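Local coordinates for protein Cow rumen GH26 endo-mannanase (PDB 6UEH) that hydrolyses internal beta-1,4-mannosidic linkages of mannan-type polysaccharides, probably including galactomannan, as a family GH26 endo-mannanase from the rumen, at residues Q155-Y160 against N356-Q361; V380-Y385 against W445-P450. All blocks are in the same frame, centred on the assembly; numbering follows the deposited sequence.

Contact 1: residues Q155-Y160 against N356-Q361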
ATOM      1  N   GLN A 155      17.367   6.592  12.207  1.00 17.17           N
ATOM      2  CA  GLN A 155      17.209   7.811  11.425  1.00 17.50           C
ATOM      3  C   GLN A 155      18.047   7.765  10.149  1.00 17.38           C
ATOM      4  O   GLN A 155      17.608   8.222   9.092  1.00 17.30           O
ATOM      5  CB  GLN A 155      17.582   9.036  12.263  1.00 18.49           C
ATOM      6  CG  GLN A 155      17.321  10.359  11.559  1.00 19.64           C
ATOM      7  CD  GLN A 155      15.872  10.517  11.138  1.00 20.03           C
ATOM      8  OE1 GLN A 155      14.997  10.768  11.966  1.00 20.02           O
ATOM      9  NE2 GLN A 155      15.611  10.361   9.844  1.00 20.87           N
ATOM     10  N   LYS A 156      19.249   7.205  10.247  1.00 17.55           N
ATOM     11  CA  LYS A 156      20.112   7.063   9.078  1.00 19.95           C
ATOM     12  C   LYS A 156      19.513   6.093   8.061  1.00 19.75           C
ATOM     13  O   LYS A 156      19.609   6.317   6.854  1.00 17.23           O
ATOM     14  CB  LYS A 156      21.513   6.610   9.494  1.00 21.15           C
ATOM     15  CG  LYS A 156      22.365   7.738  10.064  1.00 23.89           C
ATOM     16  CD  LYS A 156      23.517   7.221  10.913  1.00 27.67           C
ATOM     17  CE  LYS A 156      24.530   6.455  10.091  1.00 31.05           C
ATOM     18  NZ  LYS A 156      25.681   6.013  10.936  1.00 33.58           N
ATOM     19  N   LEU A 157      18.893   5.021   8.548  1.00 16.90           N
ATOM     20  CA  LEU A 157      18.211   4.079   7.660  1.00 16.53           C
ATOM     21  C   LEU A 157      17.041   4.758   6.946  1.00 16.32           C
ATOM     22  O   LEU A 157      16.899   4.642   5.730  1.00 16.36           O
ATOM     23  CB  LEU A 157      17.719   2.851   8.435  1.00 16.28           C
ATOM     24  CG  LEU A 157      16.820   1.867   7.676  1.00 16.84           C
ATOM     25  CD1 LEU A 157      17.460   1.414   6.366  1.00 17.40           C
ATOM     26  CD2 LEU A 157      16.485   0.660   8.549  1.00 15.76           C
ATOM     27  N   GLN A 158      16.214   5.471   7.705  1.00 16.31           N
ATOM     28  CA  GLN A 158      15.063   6.162   7.134  1.00 16.15           C
ATOM     29  C   GLN A 158      15.495   7.197   6.097  1.00 18.00           C
ATOM     30  O   GLN A 158      14.839   7.369   5.066  1.00 18.56           O
ATOM     31  CB  GLN A 158      14.235   6.831   8.234  1.00 16.21           C
ATOM     32  CG  GLN A 158      12.952   7.507   7.744  1.00 16.07           C
ATOM     33  CD  GLN A 158      11.816   6.525   7.480  1.00 17.47           C
ATOM     34  OE1 GLN A 158      12.045   5.367   7.130  1.00 16.65           O
ATOM     35  NE2 GLN A 158      10.584   6.989   7.653  1.00 17.27           N
ATOM     36  N   ASP A 159      16.603   7.878   6.367  1.00 17.96           N
ATOM     37  CA  ASP A 159      17.114   8.876   5.436  1.00 17.82           C
ATOM     38  C   ASP A 159      17.642   8.225   4.165  1.00 17.01           C
ATOM     39  O   ASP A 159      17.468   8.767   3.075  1.00 19.45           O
ATOM     40  CB  ASP A 159      18.201   9.726   6.094  1.00 17.61           C
ATOM     41  CG  ASP A 159      17.626  10.810   6.977  1.00 20.00           C
ATOM     42  OD1 ASP A 159      16.501  11.274   6.693  1.00 21.38           O
ATOM     43  OD2 ASP A 159      18.293  11.198   7.956  1.00 18.16           O
ATOM     44  N   TYR A 160      18.282   7.066   4.299  1.00 17.41           N
ATOM     45  CA  TYR A 160      18.724   6.326   3.122  1.00 17.70           C
ATOM     46  C   TYR A 160      17.531   5.943   2.254  1.00 18.02           C
ATOM     47  O   TYR A 160      17.575   6.071   1.030  1.00 16.48           O
ATOM     48  CB  TYR A 160      19.498   5.062   3.498  1.00 17.45           C
ATOM     49  CG  TYR A 160      19.658   4.137   2.310  1.00 17.36           C
ATOM     50  CD1 TYR A 160      20.605   4.398   1.328  1.00 17.07           C
ATOM     51  CD2 TYR A 160      18.838   3.022   2.150  1.00 17.58           C
ATOM     52  CE1 TYR A 160      20.744   3.571   0.232  1.00 19.39           C
ATOM     53  CE2 TYR A 160      18.970   2.189   1.053  1.00 17.72           C
ATOM     54  CZ  TYR A 160      19.925   2.468   0.098  1.00 18.50           C
ATOM     55  OH  TYR A 160      20.064   1.642  -0.994  1.00 18.26           O
ATOM     56  N   ASN A 356      14.629   2.399  18.204  1.00 15.24           N
ATOM     57  CA  ASN A 356      15.332   1.908  17.023  1.00 15.92           C
ATOM     58  C   ASN A 356      14.377   1.437  15.934  1.00 14.97           C
ATOM     59  O   ASN A 356      14.781   0.735  15.009  1.00 15.36           O
ATOM     60  CB  ASN A 356      16.270   0.765  17.410  1.00 16.29           C
ATOM     61  CG  ASN A 356      15.529  -0.408  18.035  1.00 17.09           C
ATOM     62  OD1 ASN A 356      14.538  -0.221  18.742  1.00 16.69           O
ATOM     63  ND2 ASN A 356      16.006  -1.620  17.775  1.00 13.04           N
ATOM     64  N   LEU A 357      13.114   1.829  16.046  1.00 14.80           N
ATOM     65  CA  LEU A 357      12.071   1.297  15.180  1.00 15.29           C
ATOM     66  C   LEU A 357      11.587   2.302  14.145  1.00 17.15           C
ATOM     67  O   LEU A 357      11.395   3.480  14.445  1.00 19.20           O
ATOM     68  CB  LEU A 357      10.882   0.825  16.017  1.00 14.94           C
ATOM     69  CG  LEU A 357      11.200  -0.126  17.171  1.00 14.90           C
ATOM     70  CD1 LEU A 357       9.936  -0.454  17.956  1.00 13.95           C
ATOM     71  CD2 LEU A 357      11.868  -1.396  16.651  1.00 14.11           C
ATOM     72  N   ILE A 358      11.400   1.817  12.923  1.00 16.61           N
ATOM     73  CA  ILE A 358      10.723   2.577  11.882  1.00 15.96           C
ATOM     74  C   ILE A 358       9.314   2.015  11.750  1.00 15.41           C
ATOM     75  O   ILE A 358       9.121   0.916  11.233  1.00 15.32           O
ATOM     76  CB  ILE A 358      11.464   2.501  10.533  1.00 15.77           C
ATOM     77  CG1 ILE A 358      12.886   3.052  10.681  1.00 15.13           C
ATOM     78  CG2 ILE A 358      10.702   3.267   9.460  1.00 15.13           C
ATOM     79  CD1 ILE A 358      13.681   3.051   9.395  1.00 16.26           C
ATOM     80  N   TRP A 359       8.334   2.766  12.239  1.00 15.10           N
ATOM     81  CA  TRP A 359       6.973   2.258  12.355  1.00 15.17           C
ATOM     82  C   TRP A 359       6.238   2.265  11.017  1.00 15.26           C
ATOM     83  O   TRP A 359       5.897   3.325  10.488  1.00 15.47           O
ATOM     84  CB  TRP A 359       6.196   3.075  13.391  1.00 15.47           C
ATOM     85  CG  TRP A 359       6.744   2.948  14.781  1.00 15.36           C
ATOM     86  CD1 TRP A 359       7.825   3.600  15.304  1.00 15.86           C
ATOM     87  CD2 TRP A 359       6.235   2.113  15.827  1.00 15.04           C
ATOM     88  NE1 TRP A 359       8.020   3.222  16.611  1.00 15.53           N
ATOM     89  CE2 TRP A 359       7.056   2.310  16.957  1.00 15.21           C
ATOM     90  CE3 TRP A 359       5.163   1.220  15.919  1.00 13.91           C
ATOM     91  CZ2 TRP A 359       6.840   1.646  18.161  1.00 15.04           C
ATOM     92  CZ3 TRP A 359       4.951   0.561  17.116  1.00 12.68           C
ATOM     93  CH2 TRP A 359       5.785   0.778  18.220  1.00 14.68           C
ATOM     94  N   GLU A 360       5.996   1.074  10.478  1.00 14.93           N
ATOM     95  CA  GLU A 360       5.262   0.938   9.225  1.00 14.59           C
ATOM     96  C   GLU A 360       3.853   0.422   9.479  1.00 15.65           C
ATOM     97  O   GLU A 360       3.666  -0.651  10.058  1.00 14.25           O
ATOM     98  CB  GLU A 360       5.989   0.001   8.257  1.00 15.22           C
ATOM     99  CG  GLU A 360       5.271  -0.169   6.925  1.00 15.67           C
ATOM    100  CD  GLU A 360       6.093  -0.930   5.903  1.00 16.57           C
ATOM    101  OE1 GLU A 360       6.908  -1.786   6.306  1.00 17.02           O
ATOM    102  OE2 GLU A 360       5.927  -0.667   4.694  1.00 16.17           O
ATOM    103  N   GLN A 361       2.865   1.194   9.046  1.00 16.11           N
ATOM    104  CA  GLN A 361       1.475   0.801   9.209  1.00 16.45           C
ATOM    105  C   GLN A 361       0.845   0.485   7.859  1.00 16.62           C
ATOM    106  O   GLN A 361       0.986   1.251   6.903  1.00 16.07           O
ATOM    107  CB  GLN A 361       0.684   1.902   9.918  1.00 17.81           C
ATOM    108  CG  GLN A 361      -0.768   1.537  10.187  1.00 18.72           C
ATOM    109  CD  GLN A 361      -1.488   2.587  11.007  1.00 19.52           C
ATOM    110  OE1 GLN A 361      -1.558   3.756  10.622  1.00 19.49           O
ATOM    111  NE2 GLN A 361      -2.020   2.176  12.153  1.00 19.34           N
TER
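Leu157 and Gln158, on the helix 152-164 that lies across the N-terminal mouth of the beta/alpha-barrel, receive Ile358 from the beginning of strand 357-362. The nearest backbone approach is 7.4 Å, between the CA atoms of Gln158 and Ile358, and the contact is made by side chains alone. Ile358 reaches the helix with CG1 beside its backbone N (chi1 -59°) and the rest of the branch extended, which carries CD1 into the notch between two successive helix residues. On one flank CD1 meets the branch point of leucine, 3.8 Å from Leu157 CG, with Leu157 CD2 equally near. On the other it lies 4.0 Å from Gln158 CB. The glutamine chain bends at its second torsion (chi2 78°), setting its amide obliquely against the two isoleucine methyls: Gln158 OE1 stands 3.4 Å from Ile358 CG2 and 3.6 Å from Ile358 CD1. This oxygen is buried against methyl groups and has no hydrogen-bond partner in the model. The amide is held instead through NE2, which donates to the backbone oxygen of Asp381, just ahead of the next strand. Replacing Gln158 by an alanine removes the amide, which would probably leave the Asp381 carbonyl without this donor and open a gap beside the Ile358 methyls. Ile358 is held in the sheet by backbone bonds to Leu306 and Phe308 of the neighbouring parallel strand. Helix 152-164 thus precedes the first strand and covers the N-terminal end of the barrel, as in many TIM-barrel enzymes.

Contact 2: residues V380-Y385 against W445-P450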
ATOM      1  N   VAL A 380       3.274   7.169  12.894  1.00 18.63           N
ATOM      2  CA  VAL A 380       3.608   6.298  11.766  1.00 17.86           C
ATOM      3  C   VAL A 380       4.774   6.876  10.954  1.00 18.95           C
ATOM      4  O   VAL A 380       4.837   8.086  10.735  1.00 19.41           O
ATOM      5  CB  VAL A 380       2.380   6.086  10.837  1.00 18.62           C
ATOM      6  CG1 VAL A 380       2.726   5.170   9.672  1.00 16.76           C
ATOM      7  CG2 VAL A 380       1.196   5.520  11.621  1.00 18.83           C
ATOM      8  N   ASP A 381       5.692   6.016  10.515  1.00 17.47           N
ATOM      9  CA  ASP A 381       6.864   6.458   9.755  1.00 17.57           C
ATOM     10  C   ASP A 381       6.840   6.002   8.300  1.00 16.99           C
ATOM     11  O   ASP A 381       7.641   6.462   7.486  1.00 17.37           O
ATOM     12  CB  ASP A 381       8.148   5.945  10.409  1.00 17.80           C
ATOM     13  CG  ASP A 381       8.305   6.420  11.834  1.00 20.00           C
ATOM     14  OD1 ASP A 381       8.016   7.605  12.099  1.00 19.07           O
ATOM     15  OD2 ASP A 381       8.716   5.606  12.687  1.00 18.62           O
ATOM     16  N   MET A 382       5.934   5.088   7.978  1.00 16.43           N
ATOM     17  CA  MET A 382       5.894   4.485   6.651  1.00 15.92           C
ATOM     18  C   MET A 382       4.548   3.811   6.428  1.00 17.97           C
ATOM     19  O   MET A 382       3.967   3.260   7.361  1.00 16.71           O
ATOM     20  CB  MET A 382       7.035   3.472   6.491  1.00 15.70           C
ATOM     21  CG  MET A 382       7.119   2.802   5.125  1.00 15.26           C
ATOM     22  SD  MET A 382       8.424   1.549   5.035  1.00 15.46           S
ATOM     23  CE  MET A 382       9.868   2.528   5.456  1.00 15.83           C
ATOM     24  N   ILE A 383       4.053   3.860   5.196  1.00 18.07           N
ATOM     25  CA  ILE A 383       2.816   3.174   4.846  1.00 17.61           C
ATOM     26  C   ILE A 383       3.112   1.923   4.031  1.00 17.53           C
ATOM     27  O   ILE A 383       3.813   1.980   3.022  1.00 18.18           O
ATOM     28  CB  ILE A 383       1.862   4.081   4.040  1.00 17.63           C
ATOM     29  CG1 ILE A 383       1.561   5.365   4.814  1.00 17.70           C
ATOM     30  CG2 ILE A 383       0.574   3.336   3.711  1.00 17.08           C
ATOM     31  CD1 ILE A 383       0.872   5.130   6.133  1.00 16.05           C
ATOM     32  N   GLY A 384       2.576   0.790   4.468  1.00 16.20           N
ATOM     33  CA  GLY A 384       2.746  -0.449   3.736  1.00 14.14           C
ATOM     34  C   GLY A 384       1.467  -0.866   3.039  1.00 15.11           C
ATOM     35  O   GLY A 384       0.374  -0.638   3.550  1.00 15.16           O
ATOM     36  N   TYR A 385       1.600  -1.462   1.859  1.00 15.31           N
ATOM     37  CA  TYR A 385       0.451  -2.049   1.185  1.00 15.84           C
ATOM     38  C   TYR A 385       0.737  -3.513   0.883  1.00 16.80           C
ATOM     39  O   TYR A 385       1.772  -3.846   0.305  1.00 16.93           O
ATOM     40  CB  TYR A 385       0.102  -1.295  -0.105  1.00 14.05           C
ATOM     41  CG  TYR A 385      -1.174  -1.807  -0.736  1.00 15.08           C
ATOM     42  CD1 TYR A 385      -2.412  -1.499  -0.184  1.00 14.87           C
ATOM     43  CD2 TYR A 385      -1.144  -2.618  -1.864  1.00 15.76           C
ATOM     44  CE1 TYR A 385      -3.584  -1.973  -0.740  1.00 15.22           C
ATOM     45  CE2 TYR A 385      -2.315  -3.100  -2.430  1.00 16.81           C
ATOM     46  CZ  TYR A 385      -3.532  -2.773  -1.859  1.00 17.41           C
ATOM     47  OH  TYR A 385      -4.702  -3.246  -2.408  1.00 19.41           O
ATOM     48  N   TRP A 445       6.536   2.694  -5.423  1.00 16.53           N
ATOM     49  CA  TRP A 445       6.619   1.830  -4.244  1.00 16.16           C
ATOM     50  C   TRP A 445       8.058   1.760  -3.747  1.00 15.74           C
ATOM     51  O   TRP A 445       8.968   1.482  -4.528  1.00 16.90           O
ATOM     52  CB  TRP A 445       6.124   0.413  -4.554  1.00 15.94           C
ATOM     53  CG  TRP A 445       4.738   0.315  -5.122  1.00 15.64           C
ATOM     54  CD1 TRP A 445       4.402   0.131  -6.432  1.00 15.74           C
ATOM     55  CD2 TRP A 445       3.502   0.365  -4.396  1.00 15.16           C
ATOM     56  NE1 TRP A 445       3.035   0.073  -6.568  1.00 15.41           N
ATOM     57  CE2 TRP A 445       2.459   0.213  -5.332  1.00 15.31           C
ATOM     58  CE3 TRP A 445       3.177   0.528  -3.045  1.00 14.21           C
ATOM     59  CZ2 TRP A 445       1.115   0.221  -4.962  1.00 14.56           C
ATOM     60  CZ3 TRP A 445       1.842   0.533  -2.678  1.00 15.23           C
ATOM     61  CH2 TRP A 445       0.828   0.382  -3.633  1.00 15.60           C
ATOM     62  N   LEU A 446       8.261   2.022  -2.459  1.00 15.54           N
ATOM     63  CA  LEU A 446       9.608   2.067  -1.884  1.00 15.86           C
ATOM     64  C   LEU A 446      10.328   0.727  -1.975  1.00 15.05           C
ATOM     65  O   LEU A 446      11.512   0.674  -2.309  1.00 15.87           O
ATOM     66  CB  LEU A 446       9.553   2.516  -0.422  1.00 15.29           C
ATOM     67  CG  LEU A 446      10.874   2.440   0.349  1.00 16.60           C
ATOM     68  CD1 LEU A 446      11.939   3.321  -0.302  1.00 16.29           C
ATOM     69  CD2 LEU A 446      10.667   2.826   1.807  1.00 16.31           C
ATOM     70  N   TYR A 447       9.619  -0.351  -1.653  1.00 14.60           N
ATOM     71  CA  TYR A 447      10.188  -1.689  -1.783  1.00 14.53           C
ATOM     72  C   TYR A 447       9.107  -2.727  -2.070  1.00 15.84           C
ATOM     73  O   TYR A 447       7.913  -2.430  -1.988  1.00 13.96           O
ATOM     74  CB  TYR A 447      10.991  -2.065  -0.525  1.00 14.69           C
ATOM     75  CG  TYR A 447      10.204  -2.363   0.747  1.00 14.48           C
ATOM     76  CD1 TYR A 447       9.735  -3.645   1.019  1.00 15.34           C
ATOM     77  CD2 TYR A 447       9.985  -1.377   1.701  1.00 16.13           C
ATOM     78  CE1 TYR A 447       9.041  -3.928   2.187  1.00 16.09           C
ATOM     79  CE2 TYR A 447       9.293  -1.650   2.876  1.00 16.46           C
ATOM     80  CZ  TYR A 447       8.822  -2.927   3.113  1.00 17.52           C
ATOM     81  OH  TYR A 447       8.136  -3.203   4.280  1.00 18.00           O
ATOM     82  N   PHE A 448       9.531  -3.933  -2.440  1.00 14.20           N
ATOM     83  CA  PHE A 448       8.606  -5.053  -2.595  1.00 15.50           C
ATOM     84  C   PHE A 448       9.058  -6.209  -1.716  1.00 15.77           C
ATOM     85  O   PHE A 448      10.210  -6.253  -1.287  1.00 14.40           O
ATOM     86  CB  PHE A 448       8.490  -5.499  -4.063  1.00 15.75           C
ATOM     87  CG  PHE A 448       9.785  -5.979  -4.682  1.00 16.37           C
ATOM     88  CD1 PHE A 448      10.286  -7.243  -4.407  1.00 16.86           C
ATOM     89  CD2 PHE A 448      10.471  -5.180  -5.586  1.00 16.81           C
ATOM     90  CE1 PHE A 448      11.464  -7.687  -4.988  1.00 17.47           C
ATOM     91  CE2 PHE A 448      11.644  -5.618  -6.176  1.00 16.38           C
ATOM     92  CZ  PHE A 448      12.140  -6.873  -5.879  1.00 17.11           C
ATOM     93  N   CYS A 449       8.152  -7.146  -1.456  1.00 14.49           N
ATOM     94  CA  CYS A 449       8.455  -8.253  -0.563  1.00 15.84           C
ATOM     95  C   CYS A 449       7.451  -9.391  -0.711  1.00 15.64           C
ATOM     96  O   CYS A 449       6.387  -9.366  -0.093  1.00 15.35           O
ATOM     97  CB  CYS A 449       8.482  -7.769   0.889  1.00 16.44           C
ATOM     98  SG  CYS A 449       9.032  -9.006   2.087  1.00 16.56           S
ATOM     99  N   PRO A 450       7.786 -10.391  -1.537  1.00 15.53           N
ATOM    100  CA  PRO A 450       6.947 -11.589  -1.618  1.00 15.99           C
ATOM    101  C   PRO A 450       6.911 -12.317  -0.278  1.00 16.99           C
ATOM    102  O   PRO A 450       7.884 -12.257   0.476  1.00 16.76           O
ATOM    103  CB  PRO A 450       7.643 -12.442  -2.685  1.00 16.86           C
ATOM    104  CG  PRO A 450       8.487 -11.478  -3.464  1.00 17.09           C
ATOM    105  CD  PRO A 450       8.919 -10.442  -2.474  1.00 16.56           C
TER
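Met382 and Tyr385 of strand 382-387 meet Trp445, Leu446 and Tyr447 of the irregular segment 445-450, between helices 435-441 and 454-457, all five of them buried. The purely apolar part is the methyl end of Met382 against leucine: Met382 CE lies 3.7 Å from Leu446 CD2, the two side chains crossing at about a right angle. Met382 is extended as far as its sulfur; its one bend, at the last bond (chi3 -58°), swings the methyl to the leucine and leaves the sulfur beside the tyrosine. There it makes a Met-aromatic contact of the edge-on kind, with SD 4.0 Å from Tyr447 CE2 and 84° off the ring normal. The Tyr447 hydroxyl is hydrogen-bonded to Glu360. The segment fills the gap in the barrel wall between strands 423-429 and 169-174, probably the place of the eighth strand of a TIM barrel, with Met382 and Tyr447 facing the interior. Aromatic packing follows on the outer side of the wall, under helix 408-417. The Tyr385 ring and the six-membered ring of Trp445 are near parallel, planes at 28°, but slid so far that they barely overlap, with centroids 5.9 Å apart. The closest touch is therefore made by the methylene, Tyr385 CB to Trp445 CZ3 at 3.6 Å. Trp445 is further fixed by NE1, bonded to Ala406 O, and by an edge-to-face meeting with Phe411.

Along the chain both segments of contact 1 come before those of contact 2, and their centres are about 12 Å apart within the glycosyl hydrolase family 26 domain. Strands 357-362 and 382-387, one from each contact, are successive in the chain and parallel neighbours in the barrel sheet, joined by a probable backbone bond from Asp381 N to Trp359 O at 2.7 Å. A second bridge runs through the interior, where Glu360 OE1 is 2.8 Å from Tyr447 OH, a probable hydrogen bond. The two contacts thus lie on adjacent strands, one at the helix-covered end of the barrel and the other against the segment beside strand 423-429.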